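PDB 4G75: phosphodiesterase from Pseudomonas aeruginosa, which is a colicin M-like bacteriocin that probably kills competing bacteria by metal-dependent hydrolysis of peptidoglycan precursors. Local coordinates for residues Ala12-Gly23 with Tyr39-Val50. Residues are numbered along the deposited sequence; the frame is centred on the assembly and turned at random.
Sequences AGQGDFSAYNYG and YISKGQRDVAYV. With EDO (1,2-ethanediol), chain I.
F17 drives its ring into helix 39-49, a clear case of a loop, a 3-10 turn and a short helix packed on a longer helix by van der Waals contact, with no direct hydrogen bond between the segments. Followed outward, its CB passes D46 OD2. CG, CD1, CD2, CE1 and CE2 then share D46 CB, which sits 3.4 Å from the ring centroid and almost on its normal, a CH-pi contact centred on one face. CE1 also touches V47 CG2, and CZ, at the tip, runs into V50 CG1 near the ring plane at 3.5 Å. With CG anti to the carbonyl carbon (chi1 -56°) the ring is carried over D46 CB, face on; D16 CB flanks the opposite face, away from its centre. F17 is also the N-cap residue of helix 18-24.

Farther along, the axes of segments 18-23 and 39-49 run roughly antiparallel (147°) and approach to 6.9 Å. Such closeness relies on glycine: Y20 CB rests on G43 CA, and G23 CA meets Y39 CB at 3.6 Å. At the far end Y22 turns a ring edge onto the face of Y39, planes 51° apart. Beside G43 a water accepts from Q14 NE2 and Q44 N and donates to I40 O, while an ethanediol, probably from crystallisation, links the Q14 and Q44 side chains.

The pair lies in the helical part of the chain, away from the magnesium site. Helix 106-113 packs on F17 and D46 through N111 and M110, whereas helix 81-102 engages helix 34-49 by salt bridges from E84 to K42 and R45, and helix 55-65 packs against R45, A48 and Y49.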
ATOM      1  N   ALA A  12      10.797  16.597   4.624  1.00  9.33           N
ATOM      2  CA  ALA A  12      10.026  16.673   5.855  1.00  7.10           C
ATOM      3  C   ALA A  12      10.885  16.536   7.105  1.00  7.42           C
ATOM      4  O   ALA A  12      11.936  15.894   7.091  1.00 12.88           O
ATOM      5  CB  ALA A  12       8.927  15.616   5.858  1.00 13.50           C
ATOM      6  N   GLY A  13      10.415  17.142   8.188  1.00 12.07           N
ATOM      7  CA  GLY A  13      11.086  17.061   9.472  1.00 10.42           C
ATOM      8  C   GLY A  13      10.089  16.843  10.593  1.00  6.56           C
ATOM      9  O   GLY A  13       8.883  16.953  10.385  1.00 10.14           O
ATOM     10  N   GLN A  14      10.595  16.523  11.781  1.00 10.11           N
ATOM     11  CA  GLN A  14       9.740  16.245  12.932  1.00 12.67           C
ATOM     12  C   GLN A  14       8.708  17.343  13.156  1.00 11.05           C
ATOM     13  O   GLN A  14       7.556  17.072  13.494  1.00 10.58           O
ATOM     14  CB  GLN A  14      10.596  16.093  14.191  1.00  8.19           C
ATOM     15  CG  GLN A  14      11.413  14.811  14.241  1.00  8.50           C
ATOM     16  CD  GLN A  14      12.599  14.931  15.183  1.00 13.26           C
ATOM     17  OE1 GLN A  14      13.477  15.779  14.986  1.00 21.24           O
ATOM     18  NE2 GLN A  14      12.634  14.089  16.212  1.00 14.19           N
ATOM     19  N   GLY A  15       9.144  18.586  12.980  1.00 12.46           N
ATOM     20  CA  GLY A  15       8.311  19.746  13.226  1.00 10.57           C
ATOM     21  C   GLY A  15       7.146  19.908  12.273  1.00 14.35           C
ATOM     22  O   GLY A  15       6.287  20.753  12.487  1.00 12.45           O
ATOM     23  N   ASP A  16       7.107  19.100  11.217  1.00 13.05           N
ATOM     24  CA  ASP A  16       5.963  19.121  10.310  1.00 10.79           C
ATOM     25  C   ASP A  16       4.749  18.407  10.891  1.00 10.00           C
ATOM     26  O   ASP A  16       3.633  18.557  10.388  1.00 11.38           O
ATOM     27  CB  ASP A  16       6.321  18.481   8.972  1.00 10.57           C
ATOM     28  CG  ASP A  16       7.194  19.376   8.123  1.00 10.00           C
ATOM     29  OD1 ASP A  16       6.867  20.576   8.014  1.00 22.95           O
ATOM     30  OD2 ASP A  16       8.189  18.875   7.557  1.00 12.24           O
ATOM     31  N   PHE A  17       4.963  17.651  11.962  1.00  9.83           N
ATOM     32  CA  PHE A  17       3.921  16.768  12.468  1.00 10.65           C
ATOM     33  C   PHE A  17       3.341  17.201  13.803  1.00  9.82           C
ATOM     34  O   PHE A  17       4.050  17.340  14.789  1.00 11.58           O
ATOM     35  CB  PHE A  17       4.432  15.331  12.480  1.00  9.62           C
ATOM     36  CG  PHE A  17       4.908  14.887  11.134  1.00  9.97           C
ATOM     37  CD1 PHE A  17       6.256  14.901  10.818  1.00 12.12           C
ATOM     38  CD2 PHE A  17       3.996  14.527  10.156  1.00 12.31           C
ATOM     39  CE1 PHE A  17       6.691  14.526   9.557  1.00 10.21           C
ATOM     40  CE2 PHE A  17       4.424  14.156   8.901  1.00 11.18           C
ATOM     41  CZ  PHE A  17       5.769  14.155   8.599  1.00 11.08           C
ATOM     42  N   SER A  18       2.031  17.417  13.795  1.00  9.33           N
ATOM     43  CA  SER A  18       1.319  17.975  14.941  0.62 10.83           C
ATOM     44  C   SER A  18       1.528  17.171  16.220  1.00 14.93           C
ATOM     45  O   SER A  18       1.612  17.731  17.311  1.00 12.01           O
ATOM     46  CB  SER A  18      -0.171  18.084  14.620  0.62 11.04           C
ATOM     47  OG  SER A  18      -0.375  18.903  13.479  0.62 14.04           O
ATOM     48  N   ALA A  19       1.608  15.851  16.087  1.00 12.73           N
ATOM     49  CA  ALA A  19       1.765  15.010  17.270  1.00  8.68           C
ATOM     50  C   ALA A  19       3.119  15.233  17.933  1.00  8.44           C
ATOM     51  O   ALA A  19       3.218  15.310  19.158  1.00 14.56           O
ATOM     52  CB  ALA A  19       1.565  13.533  16.916  1.00 14.04           C
ATOM     53  N   TYR A  20       4.162  15.326  17.117  1.00  8.91           N
ATOM     54  CA  TYR A  20       5.489  15.640  17.610  1.00  7.91           C
ATOM     55  C   TYR A  20       5.475  17.003  18.296  1.00 15.66           C
ATOM     56  O   TYR A  20       5.996  17.151  19.403  1.00 13.32           O
ATOM     57  CB  TYR A  20       6.509  15.621  16.471  1.00 11.02           C
ATOM     58  CG  TYR A  20       7.831  16.229  16.853  1.00 13.16           C
ATOM     59  CD1 TYR A  20       8.838  15.456  17.424  1.00  9.19           C
ATOM     60  CD2 TYR A  20       8.069  17.584  16.660  1.00  7.42           C
ATOM     61  CE1 TYR A  20      10.046  16.013  17.781  1.00  9.76           C
ATOM     62  CE2 TYR A  20       9.276  18.155  17.016  1.00 10.87           C
ATOM     63  CZ  TYR A  20      10.256  17.369  17.579  1.00 16.90           C
ATOM     64  OH  TYR A  20      11.449  17.950  17.929  1.00 18.57           O
ATOM     65  N   ASN A  21       4.868  17.993  17.646  1.00 11.73           N
ATOM     66  CA  ASN A  21       4.792  19.334  18.229  1.00 11.02           C
ATOM     67  C   ASN A  21       4.064  19.345  19.569  1.00 19.92           C
ATOM     68  O   ASN A  21       4.422  20.105  20.467  1.00 14.30           O
ATOM     69  CB  ASN A  21       4.147  20.327  17.257  1.00  6.96           C
ATOM     70  CG  ASN A  21       4.952  20.494  15.986  1.00 13.31           C
ATOM     71  OD1 ASN A  21       6.176  20.409  16.010  1.00 16.91           O
ATOM     72  ND2 ASN A  21       4.270  20.727  14.870  1.00 20.08           N
ATOM     73  N   TYR A  22       3.044  18.502  19.700  1.00 13.21           N
ATOM     74  CA  TYR A  22       2.323  18.379  20.961  1.00 11.00           C
ATOM     75  C   TYR A  22       3.239  17.816  22.047  1.00 17.11           C
ATOM     76  O   TYR A  22       3.235  18.273  23.200  1.00 10.74           O
ATOM     77  CB  TYR A  22       1.088  17.488  20.789  1.00 10.28           C
ATOM     78  CG  TYR A  22       0.228  17.457  22.027  1.00 17.25           C
ATOM     79  CD1 TYR A  22      -0.683  18.476  22.290  1.00 18.40           C
ATOM     80  CD2 TYR A  22       0.341  16.425  22.945  1.00 16.87           C
ATOM     81  CE1 TYR A  22      -1.472  18.455  23.430  1.00 17.69           C
ATOM     82  CE2 TYR A  22      -0.442  16.399  24.090  1.00 15.53           C
ATOM     83  CZ  TYR A  22      -1.341  17.420  24.327  1.00 28.02           C
ATOM     84  OH  TYR A  22      -2.120  17.394  25.463  1.00 26.26           O
ATOM     85  N   GLY A  23       4.025  16.814  21.672  1.00 10.62           N
ATOM     86  CA  GLY A  23       5.002  16.241  22.571  1.00  6.55           C
ATOM     87  C   GLY A  23       6.102  17.217  22.948  1.00 11.22           C
ATOM     88  O   GLY A  23       6.588  17.198  24.082  1.00 10.33           O
ATOM     89  N   TYR A  39       4.516  10.728  22.144  1.00 10.39           N
ATOM     90  CA  TYR A  39       4.196  11.786  21.185  1.00 11.19           C
ATOM     91  C   TYR A  39       5.417  12.208  20.384  1.00  9.65           C
ATOM     92  O   TYR A  39       5.346  12.359  19.159  1.00  9.86           O
ATOM     93  CB  TYR A  39       3.601  13.004  21.882  1.00 10.60           C
ATOM     94  CG  TYR A  39       2.110  12.913  22.080  1.00 11.52           C
ATOM     95  CD1 TYR A  39       1.240  13.221  21.046  1.00 16.37           C
ATOM     96  CD2 TYR A  39       1.571  12.529  23.303  1.00 14.49           C
ATOM     97  CE1 TYR A  39      -0.122  13.147  21.217  1.00 13.09           C
ATOM     98  CE2 TYR A  39       0.207  12.454  23.484  1.00 17.85           C
ATOM     99  CZ  TYR A  39      -0.635  12.765  22.436  1.00 12.58           C
ATOM    100  OH  TYR A  39      -2.000  12.685  22.600  1.00 14.48           O
ATOM    101  N   ILE A  40       6.532  12.432  21.076  1.00  7.09           N
ATOM    102  CA  ILE A  40       7.761  12.819  20.399  1.00  6.71           C
ATOM    103  C   ILE A  40       8.151  11.773  19.370  1.00  7.81           C
ATOM    104  O   ILE A  40       8.562  12.113  18.259  1.00 10.67           O
ATOM    105  CB  ILE A  40       8.930  13.004  21.391  1.00 10.13           C
ATOM    106  CG1 ILE A  40       8.707  14.259  22.229  1.00 10.75           C
ATOM    107  CG2 ILE A  40      10.256  13.081  20.646  1.00 14.90           C
ATOM    108  CD1 ILE A  40       8.718  15.543  21.420  1.00 12.65           C
ATOM    109  N   SER A  41       8.018  10.501  19.738  1.00  9.19           N
ATOM    110  CA  SER A  41       8.489   9.427  18.877  1.00  6.64           C
ATOM    111  C   SER A  41       7.748   9.388  17.527  1.00 11.26           C
ATOM    112  O   SER A  41       8.299   8.927  16.531  1.00 11.51           O
ATOM    113  CB  SER A  41       8.411   8.061  19.582  1.00  9.30           C
ATOM    114  OG  SER A  41       7.071   7.599  19.689  1.00 10.62           O
ATOM    115  N   LYS A  42       6.513   9.879  17.496  1.00  8.40           N
ATOM    116  CA  LYS A  42       5.735   9.888  16.251  1.00  6.24           C
ATOM    117  C   LYS A  42       6.384  10.742  15.162  1.00 11.65           C
ATOM    118  O   LYS A  42       6.245  10.459  13.963  1.00  8.93           O
ATOM    119  CB  LYS A  42       4.298  10.359  16.516  1.00  7.28           C
ATOM    120  CG  LYS A  42       3.535   9.472  17.494  1.00  7.33           C
ATOM    121  CD  LYS A  42       2.081   9.919  17.677  1.00  7.82           C
ATOM    122  CE  LYS A  42       1.442   9.221  18.896  1.00  7.00           C
ATOM    123  NZ  LYS A  42       1.382   7.725  18.718  1.00  9.52           N
ATOM    124  N   GLY A  43       7.106  11.781  15.578  1.00 12.64           N
ATOM    125  CA  GLY A  43       7.714  12.702  14.631  1.00  8.03           C
ATOM    126  C   GLY A  43       8.688  12.044  13.669  1.00  8.00           C
ATOM    127  O   GLY A  43       8.544  12.171  12.449  1.00  8.86           O
ATOM    128  N   GLN A  44       9.680  11.334  14.198  1.00  4.86           N
ATOM    129  CA  GLN A  44      10.670  10.713  13.325  1.00  9.15           C
ATOM    130  C   GLN A  44      10.077   9.565  12.507  1.00  7.27           C
ATOM    131  O   GLN A  44      10.465   9.354  11.354  1.00  8.07           O
ATOM    132  CB  GLN A  44      11.899  10.241  14.105  1.00 16.85           C
ATOM    133  CG  GLN A  44      13.095   9.970  13.202  1.00 16.29           C
ATOM    134  CD  GLN A  44      13.465  11.179  12.346  1.00 22.59           C
ATOM    135  OE1 GLN A  44      13.230  12.329  12.732  1.00 34.48           O
ATOM    136  NE2 GLN A  44      14.053  10.923  11.185  1.00 21.73           N
ATOM    137  N   ARG A  45       9.136   8.826  13.086  1.00  8.19           N
ATOM    138  CA  ARG A  45       8.479   7.787  12.309  1.00  8.07           C
ATOM    139  C   ARG A  45       7.696   8.412  11.159  1.00 11.58           C
ATOM    140  O   ARG A  45       7.740   7.924  10.035  1.00 10.10           O
ATOM    141  CB  ARG A  45       7.579   6.906  13.179  1.00  7.51           C
ATOM    142  CG  ARG A  45       8.326   6.113  14.257  1.00  7.25           C
ATOM    143  CD  ARG A  45       7.497   4.910  14.731  1.00  5.70           C
ATOM    144  NE  ARG A  45       6.200   5.328  15.251  1.00  9.29           N
ATOM    145  CZ  ARG A  45       5.993   5.743  16.497  1.00  8.70           C
ATOM    146  NH1 ARG A  45       7.001   5.787  17.361  1.00  9.63           N
ATOM    147  NH2 ARG A  45       4.782   6.122  16.881  1.00  7.13           N
ATOM    148  N   ASP A  46       6.988   9.502  11.435  1.00  9.20           N
ATOM    149  CA  ASP A  46       6.214  10.174  10.394  1.00 12.51           C
ATOM    150  C   ASP A  46       7.104  10.671   9.258  1.00 11.53           C
ATOM    151  O   ASP A  46       6.712  10.637   8.089  1.00  7.94           O
ATOM    152  CB  ASP A  46       5.423  11.350  10.980  1.00  9.67           C
ATOM    153  CG  ASP A  46       4.243  10.903  11.811  1.00 11.92           C
ATOM    154  OD1 ASP A  46       3.889   9.701  11.769  1.00  7.07           O
ATOM    155  OD2 ASP A  46       3.659  11.767  12.502  1.00 10.19           O
ATOM    156  N   VAL A  47       8.296  11.147   9.605  1.00  7.19           N
ATOM    157  CA  VAL A  47       9.248  11.597   8.595  1.00  7.31           C
ATOM    158  C   VAL A  47       9.544  10.459   7.624  1.00  4.47           C
ATOM    159  O   VAL A  47       9.616  10.659   6.410  1.00  9.87           O
ATOM    160  CB  VAL A  47      10.556  12.106   9.240  1.00 11.28           C
ATOM    161  CG1 VAL A  47      11.670  12.213   8.188  1.00 10.92           C
ATOM    162  CG2 VAL A  47      10.320  13.459   9.907  1.00  9.48           C
ATOM    163  N   ALA A  48       9.722   9.263   8.167  1.00  6.16           N
ATOM    164  CA  ALA A  48       9.943   8.093   7.333  1.00  8.21           C
ATOM    165  C   ALA A  48       8.697   7.772   6.521  1.00  6.38           C
ATOM    166  O   ALA A  48       8.782   7.557   5.316  1.00  7.70           O
ATOM    167  CB  ALA A  48      10.356   6.893   8.187  1.00 10.10           C
ATOM    168  N   TYR A  49       7.539   7.768   7.176  1.00 10.62           N
ATOM    169  CA  TYR A  49       6.294   7.373   6.513  1.00  7.29           C
ATOM    170  C   TYR A  49       5.958   8.236   5.292  1.00  7.87           C
ATOM    171  O   TYR A  49       5.505   7.710   4.256  1.00  6.88           O
ATOM    172  CB  TYR A  49       5.110   7.362   7.493  1.00  6.04           C
ATOM    173  CG  TYR A  49       5.151   6.279   8.558  1.00  5.86           C
ATOM    174  CD1 TYR A  49       5.439   4.960   8.230  1.00  6.43           C
ATOM    175  CD2 TYR A  49       4.861   6.578   9.889  1.00  6.27           C
ATOM    176  CE1 TYR A  49       5.457   3.972   9.185  1.00  8.76           C
ATOM    177  CE2 TYR A  49       4.876   5.593  10.866  1.00  6.82           C
ATOM    178  CZ  TYR A  49       5.173   4.292  10.509  1.00  6.92           C
ATOM    179  OH  TYR A  49       5.199   3.303  11.459  1.00  6.98           O
ATOM    180  N   VAL A  50       6.172   9.548   5.394  1.00  8.32           N
ATOM    181  CA  VAL A  50       5.782  10.425   4.294  1.00  8.22           C
ATOM    182  C   VAL A  50       6.596  10.179   3.022  1.00  7.82           C
ATOM    183  O   VAL A  50       6.227  10.653   1.957  1.00  8.14           O
ATOM    184  CB  VAL A  50       5.801  11.936   4.657  1.00  8.18           C
ATOM    185  CG1 VAL A  50       4.814  12.237   5.776  1.00  8.41           C
ATOM    186  CG2 VAL A  50       7.215  12.398   5.016  1.00 13.35           C
TER
HETATM  187  C1  EDO I 308      14.151  16.433  12.027  1.00 27.68           C
HETATM  188  O1  EDO I 308      13.246  17.372  12.625  1.00 19.01           O
HETATM  189  C2  EDO I 308      13.347  15.294  11.411  1.00 23.82           C
HETATM  190  O2  EDO I 308      14.219  14.280  10.898  1.00 28.66           O
HETATM  191  O   HOH W   1      10.783  12.015  16.791  1.00 11.32           O